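Local atomic coordinates of avidin-related protein 2 (PDB entry 1WBI), a protein that binds biotin within a tetrameric assembly of eight-stranded beta-barrels, as a member of the avidin family. Residues A[62-67]-A[81-86]; A[74-79]-A[100-105]; A[95-100]-A[116-121]. All coordinates share one frame; numbering follows the deposited sequence.

Interaction 1: A[62-67]-A[81-86]; sequences QPTFGF and VGQCFV
F65 lays one ring face against the neighbouring strand, over the backbone of G82, with F65 CE2 3.5 Å from G82 C. CG sits between the backbone N and the carbonyl carbon (chi1 64°), which swings the ring back across that strand, where C84 N stands at its edge. G82, with no side chain, lets the ring pack closely against its backbone. Two backbone bonds, F65 N to G82 O and G82 N to F65 O, lock the pair. This is the antiparallel hairpin of strands 64-70 and 77-86 in the avidin barrel, with L94 and T96 of the next strand also touching F65. C84 N bonds to P63 O at 2.9 Å, and C84 is held further by its disulfide to C7. Toward the partly exposed end the grip passes to glutamines. Q83 NE2 donates to Q62 O at 2.8 Å and also reaches V104 O of the second subunit. The extended Q62 side chain takes V86 N on an in-plane lone pair of OE1, 3.0 Å away and nearly straight at 168°. Its amide stands at about a right angle to the F85 ring, OE1 meeting the ring edge 3.5 Å from F85 CD1.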
loop_
_atom_site.group_PDB
_atom_site.type_symbol
_atom_site.label_atom_id
_atom_site.label_comp_id
_atom_site.label_asym_id
_atom_site.label_seq_id
_atom_site.Cartn_x
_atom_site.Cartn_y
_atom_site.Cartn_z
ATOM N N GLN A 62 -14.992 -9.149 -16.470
ATOM C CA GLN A 62 -14.535 -9.016 -15.059
ATOM C C GLN A 62 -13.797 -7.690 -14.929
ATOM O O GLN A 62 -12.567 -7.661 -14.922
ATOM C CB GLN A 62 -13.685 -10.218 -14.635
ATOM C CG GLN A 62 -14.458 -11.524 -14.698
ATOM C CD GLN A 62 -13.725 -12.747 -14.157
ATOM O OE1 GLN A 62 -14.205 -13.405 -13.242
ATOM N NE2 GLN A 62 -12.530 -13.038 -14.705
ATOM N N PRO A 63 -14.553 -6.572 -14.879
ATOM C CA PRO A 63 -13.968 -5.235 -15.007
ATOM C C PRO A 63 -13.212 -4.738 -13.789
ATOM O O PRO A 63 -13.547 -5.122 -12.665
ATOM C CB PRO A 63 -15.184 -4.341 -15.252
ATOM C CG PRO A 63 -16.285 -5.055 -14.481
ATOM C CD PRO A 63 -16.020 -6.507 -14.795
ATOM N N THR A 64 -12.197 -3.912 -14.003
ATOM C CA THR A 64 -11.621 -3.121 -12.936
ATOM C C THR A 64 -12.429 -1.850 -12.727
ATOM O O THR A 64 -13.183 -1.393 -13.631
ATOM C CB THR A 64 -10.103 -2.790 -13.142
ATOM O OG1 THR A 64 -9.951 -1.824 -14.203
ATOM C CG2 THR A 64 -9.317 -4.023 -13.456
ATOM N N PHE A 65 -12.242 -1.250 -11.555
ATOM C CA PHE A 65 -12.959 -0.037 -11.185
ATOM C C PHE A 65 -12.257 0.652 -10.035
ATOM O O PHE A 65 -11.434 0.056 -9.345
ATOM C CB PHE A 65 -14.405 -0.393 -10.784
ATOM C CG PHE A 65 -14.463 -1.257 -9.542
ATOM C CD1 PHE A 65 -14.435 -0.671 -8.284
ATOM C CD2 PHE A 65 -14.412 -2.638 -9.621
ATOM C CE1 PHE A 65 -14.401 -1.451 -7.124
ATOM C CE2 PHE A 65 -14.346 -3.427 -8.475
ATOM C CZ PHE A 65 -14.347 -2.839 -7.222
ATOM N N GLY A 66 -12.670 1.887 -9.766
ATOM C CA GLY A 66 -12.193 2.626 -8.615
ATOM C C GLY A 66 -13.259 3.589 -8.134
ATOM O O GLY A 66 -14.156 3.989 -8.932
ATOM N N PHE A 67 -13.212 3.951 -6.850
ATOM C CA PHE A 67 -14.040 5.030 -6.354
ATOM C C PHE A 67 -13.419 5.748 -5.183
ATOM O O PHE A 67 -12.563 5.207 -4.502
ATOM C CB PHE A 67 -15.485 4.567 -6.042
ATOM C CG PHE A 67 -15.599 3.490 -4.995
ATOM C CD1 PHE A 67 -15.776 3.795 -3.670
ATOM C CD2 PHE A 67 -15.623 2.156 -5.361
ATOM C CE1 PHE A 67 -15.894 2.805 -2.712
ATOM C CE2 PHE A 67 -15.729 1.148 -4.416
ATOM C CZ PHE A 67 -15.930 1.475 -3.079
ATOM N N VAL A 81 -9.845 0.539 -5.060
ATOM C CA VAL A 81 -9.637 0.094 -6.459
ATOM C C VAL A 81 -9.686 -1.402 -6.491
ATOM O O VAL A 81 -9.264 -2.077 -5.549
ATOM C CB VAL A 81 -8.305 0.613 -7.010
ATOM C CG1 VAL A 81 -7.111 -0.148 -6.482
ATOM C CG2 VAL A 81 -8.311 0.639 -8.515
ATOM N N GLY A 82 -10.223 -1.989 -7.549
ATOM C CA GLY A 82 -10.335 -3.413 -7.568
ATOM C C GLY A 82 -10.871 -3.970 -8.848
ATOM O O GLY A 82 -10.860 -3.286 -9.885
ATOM N N GLN A 83 -11.173 -5.264 -8.809
ATOM C CA GLN A 83 -11.759 -5.983 -9.930
ATOM C C GLN A 83 -12.959 -6.767 -9.454
ATOM O O GLN A 83 -12.963 -7.339 -8.368
ATOM C CB GLN A 83 -10.681 -6.876 -10.587
ATOM C CG GLN A 83 -11.107 -7.515 -11.928
ATOM C CD GLN A 83 -9.973 -8.252 -12.622
ATOM O OE1 GLN A 83 -8.842 -8.293 -12.145
ATOM N NE2 GLN A 83 -10.287 -8.895 -13.750
ATOM N N CYS A 84 -13.959 -6.787 -10.314
ATOM C CA CYS A 84 -15.172 -7.566 -10.114
ATOM C C CYS A 84 -15.034 -8.895 -10.835
ATOM O O CYS A 84 -14.741 -8.893 -12.038
ATOM C CB CYS A 84 -16.384 -6.815 -10.646
ATOM S SG CYS A 84 -17.965 -7.666 -10.252
ATOM N N PHE A 85 -15.089 -9.987 -10.089
ATOM C CA PHE A 85 -15.031 -11.334 -10.616
ATOM C C PHE A 85 -16.389 -12.002 -10.595
ATOM O O PHE A 85 -17.203 -11.700 -9.721
ATOM C CB PHE A 85 -14.016 -12.131 -9.839
ATOM C CG PHE A 85 -12.610 -11.619 -9.964
ATOM C CD1 PHE A 85 -11.815 -11.944 -11.072
ATOM C CD2 PHE A 85 -12.066 -10.830 -8.978
ATOM C CE1 PHE A 85 -10.518 -11.484 -11.167
ATOM C CE2 PHE A 85 -10.772 -10.383 -9.034
ATOM C CZ PHE A 85 -9.976 -10.686 -10.146
ATOM N N VAL A 86 -16.605 -12.904 -11.539
ATOM C CA VAL A 86 -17.878 -13.640 -11.624
ATOM C C VAL A 86 -17.536 -15.120 -11.733
ATOM O O VAL A 86 -16.853 -15.504 -12.668
ATOM C CB VAL A 86 -18.702 -13.231 -12.850
ATOM C CG1 VAL A 86 -20.066 -13.918 -12.807
ATOM C CG2 VAL A 86 -18.891 -11.742 -12.921
#

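Interaction 2: A[74-79]-A[100-105]; sequences SESTSV and QRLAVD. With BTN (biotin), chain I.
S76 OG is the polar hub between residues 74-79 and 100-105. In the conformer described, one of two modelled, it donates to R101 O at 2.8 Å, from above the carbonyl plane, and accepts from Q100 NE2 at 3.0 Å, lying in the plane of that amide. With OG anti to the backbone N (chi1 180°), the hydroxyl turns across to the other strand. R101 O takes a second bond from T77 N, and R101 N returns one to T77 O at 2.8 Å, closing an antiparallel hydrogen-bonded pair. Apolar contact is slight: E75 CB meets A103 CB at 3.8 Å. Biotin adds further polar contacts. S74 OG donates to BTN O11 at 2.8 Å while accepting from S76 N in an ST turn, and Q100 NE2 makes a weak bond to BTN O12 at 3.3 Å. S78 OG, bonded to W71 NE1, approaches BTN S1 closely at 3.3 Å. R115 holds Q100 OE1, fixing the turn of the amide. A leucine in place of Q100 would probably leave S76 OG without its donor, R115 without this acceptor and biotin's carboxylate without a weak bond. Neutral hydroxyl and amide donors thus meet the ligand's carboxylate here.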
loop_
_atom_site.group_PDB
_atom_site.type_symbol
_atom_site.label_atom_id
_atom_site.label_comp_id
_atom_site.label_asym_id
_atom_site.label_seq_id
_atom_site.Cartn_x
_atom_site.Cartn_y
_atom_site.Cartn_z
ATOM N N SER A 74 -15.681 13.389 9.026
ATOM C CA SER A 74 -14.305 13.649 9.369
ATOM C C SER A 74 -13.684 14.383 8.204
ATOM O O SER A 74 -14.331 14.567 7.164
ATOM C CB SER A 74 -13.539 12.360 9.636
ATOM O OG SER A 74 -13.309 11.626 8.437
ATOM N N GLU A 75 -12.416 14.739 8.385
ATOM C CA GLU A 75 -11.634 15.351 7.294
ATOM C C GLU A 75 -10.943 14.396 6.335
ATOM O O GLU A 75 -10.247 14.831 5.388
ATOM C CB GLU A 75 -10.626 16.309 7.875
ATOM C CG GLU A 75 -11.312 17.533 8.521
ATOM C CD GLU A 75 -12.149 18.373 7.555
ATOM O OE1 GLU A 75 -11.928 18.452 6.314
ATOM O OE2 GLU A 75 -13.111 18.982 8.082
ATOM N N SER A 76 -11.173 13.124 6.539
ATOM C CA SER A 76 -10.554 12.041 5.762
ATOM C C SER A 76 -11.204 11.817 4.384
ATOM O O SER A 76 -12.371 12.176 4.160
ATOM C CB SER A 76 -10.678 10.724 6.572
ATOM O OG SER A 76 -10.120 9.562 5.940
ATOM N N THR A 77 -10.433 11.189 3.464
ATOM C CA THR A 77 -10.974 10.665 2.231
ATOM C C THR A 77 -10.398 9.267 2.054
ATOM O O THR A 77 -9.233 9.045 2.423
ATOM C CB THR A 77 -10.506 11.523 1.049
ATOM O OG1 THR A 77 -10.935 12.901 1.262
ATOM C CG2 THR A 77 -11.042 11.018 -0.259
ATOM N N SER A 78 -11.195 8.360 1.536
ATOM C CA SER A 78 -10.701 7.025 1.157
ATOM C C SER A 78 -10.879 6.788 -0.335
ATOM O O SER A 78 -11.776 7.329 -0.932
ATOM C CB SER A 78 -11.426 5.923 1.904
ATOM O OG SER A 78 -11.099 5.981 3.299
ATOM N N VAL A 79 -9.995 5.964 -0.914
ATOM C CA VAL A 79 -10.172 5.462 -2.270
ATOM C C VAL A 79 -10.036 3.956 -2.281
ATOM O O VAL A 79 -9.280 3.354 -1.469
ATOM C CB VAL A 79 -9.156 6.052 -3.257
ATOM C CG1 VAL A 79 -9.321 7.591 -3.437
ATOM C CG2 VAL A 79 -7.726 5.786 -2.786
ATOM N N GLN A 100 -6.691 5.084 2.904
ATOM C CA GLN A 100 -7.433 6.079 3.673
ATOM C C GLN A 100 -6.445 7.176 4.023
ATOM O O GLN A 100 -5.441 6.935 4.666
ATOM C CB GLN A 100 -8.055 5.508 4.943
ATOM C CG GLN A 100 -8.788 6.606 5.700
ATOM C CD GLN A 100 -9.365 6.169 7.016
ATOM O OE1 GLN A 100 -9.136 5.052 7.442
ATOM N NE2 GLN A 100 -10.056 7.093 7.708
ATOM N N ARG A 101 -6.744 8.395 3.578
ATOM C CA ARG A 101 -5.988 9.577 3.900
ATOM C C ARG A 101 -6.531 10.323 5.104
ATOM O O ARG A 101 -7.693 10.728 5.116
ATOM C CB ARG A 101 -5.952 10.540 2.700
ATOM C CG ARG A 101 -5.267 11.883 3.003
ATOM C CD ARG A 101 -3.800 11.737 3.110
ATOM N NE ARG A 101 -3.141 12.866 3.701
ATOM C CZ ARG A 101 -1.907 13.263 3.444
ATOM N NH1 ARG A 101 -1.180 12.646 2.525
ATOM N NH2 ARG A 101 -1.384 14.271 4.112
ATOM N N LEU A 102 -5.672 10.530 6.088
ATOM C CA LEU A 102 -5.990 11.382 7.236
ATOM C C LEU A 102 -5.464 12.793 6.973
ATOM O O LEU A 102 -4.478 13.007 6.253
ATOM C CB LEU A 102 -5.351 10.850 8.515
ATOM C CG LEU A 102 -5.838 9.468 8.954
ATOM C CD1 LEU A 102 -4.977 8.933 10.087
ATOM C CD2 LEU A 102 -7.280 9.554 9.378
ATOM N N ALA A 103 -6.140 13.795 7.534
ATOM C CA ALA A 103 -5.693 15.174 7.436
ATOM C C ALA A 103 -4.666 15.475 8.515
ATOM O O ALA A 103 -4.894 15.161 9.700
ATOM C CB ALA A 103 -6.874 16.118 7.560
ATOM N N VAL A 104 -3.522 16.023 8.116
ATOM C CA VAL A 104 -2.515 16.506 9.070
ATOM C C VAL A 104 -2.333 17.983 8.872
ATOM O O VAL A 104 -2.617 18.482 7.826
ATOM C CB VAL A 104 -1.175 15.758 8.949
ATOM C CG1 VAL A 104 -1.403 14.275 9.275
ATOM C CG2 VAL A 104 -0.587 15.908 7.575
ATOM N N ASP A 105 -1.829 18.703 9.870
ATOM C CA ASP A 105 -1.798 20.158 9.730
ATOM C C ASP A 105 -0.554 20.725 9.067
ATOM O O ASP A 105 -0.566 21.847 8.615
ATOM C CB ASP A 105 -2.045 20.864 11.064
ATOM C CG ASP A 105 -3.527 20.915 11.433
ATOM O OD1 ASP A 105 -4.406 21.110 10.537
ATOM O OD2 ASP A 105 -3.819 20.766 12.638
HETATM C C11 BTN I . -12.957 7.883 9.185
HETATM O O11 BTN I . -12.788 9.099 9.509
HETATM O O12 BTN I . -12.445 6.985 9.910
HETATM C C10 BTN I . -13.755 7.614 7.952
HETATM C C9 BTN I . -14.153 6.170 7.778
HETATM C C8 BTN I . -13.017 5.295 7.203
HETATM C C7 BTN I . -13.533 3.870 6.966
HETATM C C2 BTN I . -12.525 2.896 6.278
HETATM S S1 BTN I . -12.326 3.160 4.565
HETATM C C6 BTN I . -11.397 1.620 4.453
HETATM C C5 BTN I . -12.106 0.641 5.377
HETATM N N1 BTN I . -13.139 -0.063 4.681
HETATM C C3 BTN I . -14.321 0.244 5.219
HETATM O O3 BTN I . -15.468 -0.278 4.776
HETATM N N2 BTN I . -14.229 1.122 6.163
HETATM C C4 BTN I . -12.857 1.422 6.454
#

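Interaction 3: A[95-100]-A[116-121]; sequences KTKWLQ and VGNNDF. With BTN (biotin), chain I.
W98 lies between biotin and the backbone of strand 114-123. One face of its indole carries BTN C6, 3.3 Å from W98 CE2; the other rests on G117, whose CA stands 3.8 Å from the centroid of the six-membered ring in a CH-pi contact. With no side chain, G117 lets the indole lie directly on its backbone. A chi1 of 56°, which sets CG close to both backbone neighbours of CA, folds the ring over that strand, and W98 NE1 gives a weak bond to N118 O in the process. The amide of N119 is turned 30° from the indole plane, and N119 OD1 accepts from BTN N1 at 2.9 Å. D16 takes N119 ND2, which orients that amide for the ligand. T96 crosses the F121 ring at about a right angle: T96 OG1 meets the ring edge 3.6 Å from F121 CE2 and donates to N119 O at 2.7 Å, beside the bond from T96 N. On the other face of the sheet, K95 curls through two bends so that its NZ forms a salt bridge with D120 OD2 at 2.9 Å. These antiparallel strands continue the avidin barrel: strand 77-86 flanks 92-101, F80 meeting W98, while strand 11-15 places W13 and N15 against F121.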
loop_
_atom_site.group_PDB
_atom_site.type_symbol
_atom_site.label_atom_id
_atom_site.label_comp_id
_atom_site.label_asym_id
_atom_site.label_seq_id
_atom_site.Cartn_x
_atom_site.Cartn_y
_atom_site.Cartn_z
ATOM N N LYS A 95 -12.975 -7.647 -5.438
ATOM C CA LYS A 95 -11.708 -7.744 -4.702
ATOM C C LYS A 95 -11.045 -6.390 -4.740
ATOM O O LYS A 95 -10.694 -5.885 -5.842
ATOM C CB LYS A 95 -10.778 -8.789 -5.328
ATOM C CG LYS A 95 -11.314 -10.202 -5.297
ATOM C CD LYS A 95 -11.362 -10.783 -3.916
ATOM C CE LYS A 95 -9.988 -10.995 -3.308
ATOM N NZ LYS A 95 -10.032 -11.826 -2.044
ATOM N N THR A 96 -10.984 -5.708 -3.587
ATOM C CA THR A 96 -10.475 -4.343 -3.540
ATOM C C THR A 96 -9.309 -4.156 -2.572
ATOM O O THR A 96 -9.120 -4.897 -1.572
ATOM C CB THR A 96 -11.528 -3.245 -3.157
ATOM O OG1 THR A 96 -11.822 -3.298 -1.743
ATOM C CG2 THR A 96 -12.809 -3.424 -3.963
ATOM N N LYS A 97 -8.534 -3.130 -2.867
ATOM C CA LYS A 97 -7.558 -2.560 -1.962
ATOM C C LYS A 97 -7.890 -1.091 -1.823
ATOM O O LYS A 97 -8.471 -0.475 -2.728
ATOM C CB LYS A 97 -6.133 -2.798 -2.440
ATOM C CG LYS A 97 -5.843 -4.310 -2.260
ATOM C CD LYS A 97 -4.653 -4.907 -2.850
ATOM C CE LYS A 97 -4.500 -6.403 -2.585
ATOM N NZ LYS A 97 -5.254 -6.731 -1.010
ATOM N N TRP A 98 -7.544 -0.520 -0.678
ATOM C CA TRP A 98 -7.889 0.848 -0.367
ATOM C C TRP A 98 -6.766 1.580 0.298
ATOM O O TRP A 98 -5.868 0.976 0.926
ATOM C CB TRP A 98 -9.198 0.944 0.482
ATOM C CG TRP A 98 -9.226 0.180 1.779
ATOM C CD1 TRP A 98 -9.883 -0.993 1.997
ATOM C CD2 TRP A 98 -8.610 0.537 3.020
ATOM N NE1 TRP A 98 -9.697 -1.401 3.304
ATOM C CE2 TRP A 98 -8.940 -0.458 3.955
ATOM C CE3 TRP A 98 -7.879 1.648 3.454
ATOM C CZ2 TRP A 98 -8.469 -0.420 5.298
ATOM C CZ3 TRP A 98 -7.446 1.699 4.756
ATOM C CH2 TRP A 98 -7.748 0.664 5.682
ATOM N N LEU A 99 -6.860 2.903 0.177
ATOM C CA LEU A 99 -6.013 3.848 0.913
ATOM C C LEU A 99 -6.965 4.841 1.625
ATOM O O LEU A 99 -7.937 5.328 1.010
ATOM C CB LEU A 99 -5.092 4.640 -0.027
ATOM C CG LEU A 99 -4.093 3.842 -0.856
ATOM C CD1 LEU A 99 -3.424 4.781 -1.873
ATOM C CD2 LEU A 99 -3.075 3.233 -0.021
ATOM N N GLN A 100 -6.691 5.084 2.904
ATOM C CA GLN A 100 -7.433 6.079 3.673
ATOM C C GLN A 100 -6.445 7.176 4.023
ATOM O O GLN A 100 -5.441 6.935 4.666
ATOM C CB GLN A 100 -8.055 5.508 4.943
ATOM C CG GLN A 100 -8.788 6.606 5.700
ATOM C CD GLN A 100 -9.365 6.169 7.016
ATOM O OE1 GLN A 100 -9.136 5.052 7.442
ATOM N NE2 GLN A 100 -10.056 7.093 7.708
ATOM N N VAL A 116 -3.397 1.776 4.558
ATOM C CA VAL A 116 -3.636 0.849 3.444
ATOM C C VAL A 116 -4.391 -0.386 3.955
ATOM O O VAL A 116 -4.133 -0.853 5.066
ATOM C CB VAL A 116 -2.320 0.457 2.713
ATOM C CG1 VAL A 116 -1.395 -0.389 3.643
ATOM C CG2 VAL A 116 -2.603 -0.253 1.420
ATOM N N GLY A 117 -5.268 -0.946 3.156
ATOM C CA GLY A 117 -5.896 -2.224 3.472
ATOM C C GLY A 117 -6.664 -2.788 2.297
ATOM O O GLY A 117 -6.422 -2.447 1.124
ATOM N N ASN A 118 -7.537 -3.715 2.592
ATOM C CA ASN A 118 -8.250 -4.499 1.608
ATOM C C ASN A 118 -9.690 -4.674 2.018
ATOM O O ASN A 118 -10.045 -4.588 3.203
ATOM C CB ASN A 118 -7.589 -5.877 1.476
ATOM C CG ASN A 118 -7.420 -6.583 2.811
ATOM O OD1 ASN A 118 -6.451 -6.378 3.533
ATOM N ND2 ASN A 118 -8.369 -7.428 3.124
ATOM N N ASN A 119 -10.534 -4.998 1.055
ATOM C CA ASN A 119 -11.910 -5.359 1.345
ATOM C C ASN A 119 -12.445 -6.194 0.214
ATOM O O ASN A 119 -12.214 -5.888 -0.968
ATOM C CB ASN A 119 -12.827 -4.157 1.489
ATOM C CG ASN A 119 -12.851 -3.531 2.881
ATOM O OD1 ASN A 119 -12.685 -2.352 2.980
ATOM N ND2 ASN A 119 -13.211 -4.300 3.923
ATOM N N ASP A 120 -13.200 -7.213 0.548
ATOM C CA ASP A 120 -13.971 -7.965 -0.443
ATOM C C ASP A 120 -15.446 -7.593 -0.293
ATOM O O ASP A 120 -15.977 -7.559 0.849
ATOM C CB ASP A 120 -13.844 -9.448 -0.224
ATOM C CG ASP A 120 -12.429 -9.976 -0.499
ATOM O OD1 ASP A 120 -11.566 -9.268 -1.014
ATOM O OD2 ASP A 120 -12.254 -11.182 -0.272
ATOM N N PHE A 121 -16.115 -7.301 -1.393
ATOM C CA PHE A 121 -17.540 -6.963 -1.392
ATOM C C PHE A 121 -18.325 -8.037 -2.120
ATOM O O PHE A 121 -17.861 -8.563 -3.146
ATOM C CB PHE A 121 -17.833 -5.649 -2.100
ATOM C CG PHE A 121 -17.223 -4.401 -1.458
ATOM C CD1 PHE A 121 -18.028 -3.497 -0.781
ATOM C CD2 PHE A 121 -15.868 -4.126 -1.563
ATOM C CE1 PHE A 121 -17.510 -2.327 -0.262
ATOM C CE2 PHE A 121 -15.339 -2.994 -1.041
ATOM C CZ PHE A 121 -16.154 -2.069 -0.367
HETATM C C11 BTN I . -12.957 7.883 9.185
HETATM O O11 BTN I . -12.788 9.099 9.509
HETATM O O12 BTN I . -12.445 6.985 9.910
HETATM C C10 BTN I . -13.755 7.614 7.952
HETATM C C9 BTN I . -14.153 6.170 7.778
HETATM C C8 BTN I . -13.017 5.295 7.203
HETATM C C7 BTN I . -13.533 3.870 6.966
HETATM C C2 BTN I . -12.525 2.896 6.278
HETATM S S1 BTN I . -12.326 3.160 4.565
HETATM C C6 BTN I . -11.397 1.620 4.453
HETATM C C5 BTN I . -12.106 0.641 5.377
HETATM N N1 BTN I . -13.139 -0.063 4.681
HETATM C C3 BTN I . -14.321 0.244 5.219
HETATM O O3 BTN I . -15.468 -0.278 4.776
HETATM N N2 BTN I . -14.229 1.122 6.163
HETATM C C4 BTN I . -12.857 1.422 6.454
HETATM O O HOH W 1 -9.445 -7.676 -1.345
HETATM O O HOH W 2 -4.002 -5.235 1.438
#

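All three contacts belong to one antiparallel barrel, in which strands 64-70, 77-86, 92-101 and 114-123 follow each other in chain order. Interactions 1 and 2 share strand 77-86 but lie on opposite sides of the chain's centre, their centres 23 Å apart; interactions 2 and 3 share strand 92-101 and Q100, with centres 15 Å apart. Interaction 3 opens after interaction 1 closes, yet the two adjoin, their centres 11 Å apart, V81 and Q83 facing K97 and K95; the segments of interaction 2 alternate with those of both. Interaction 2 helps hold biotin's carboxylate end, interaction 3 its ring system. All three also touch the second subunit, so the same strands serve pocket and tetramer.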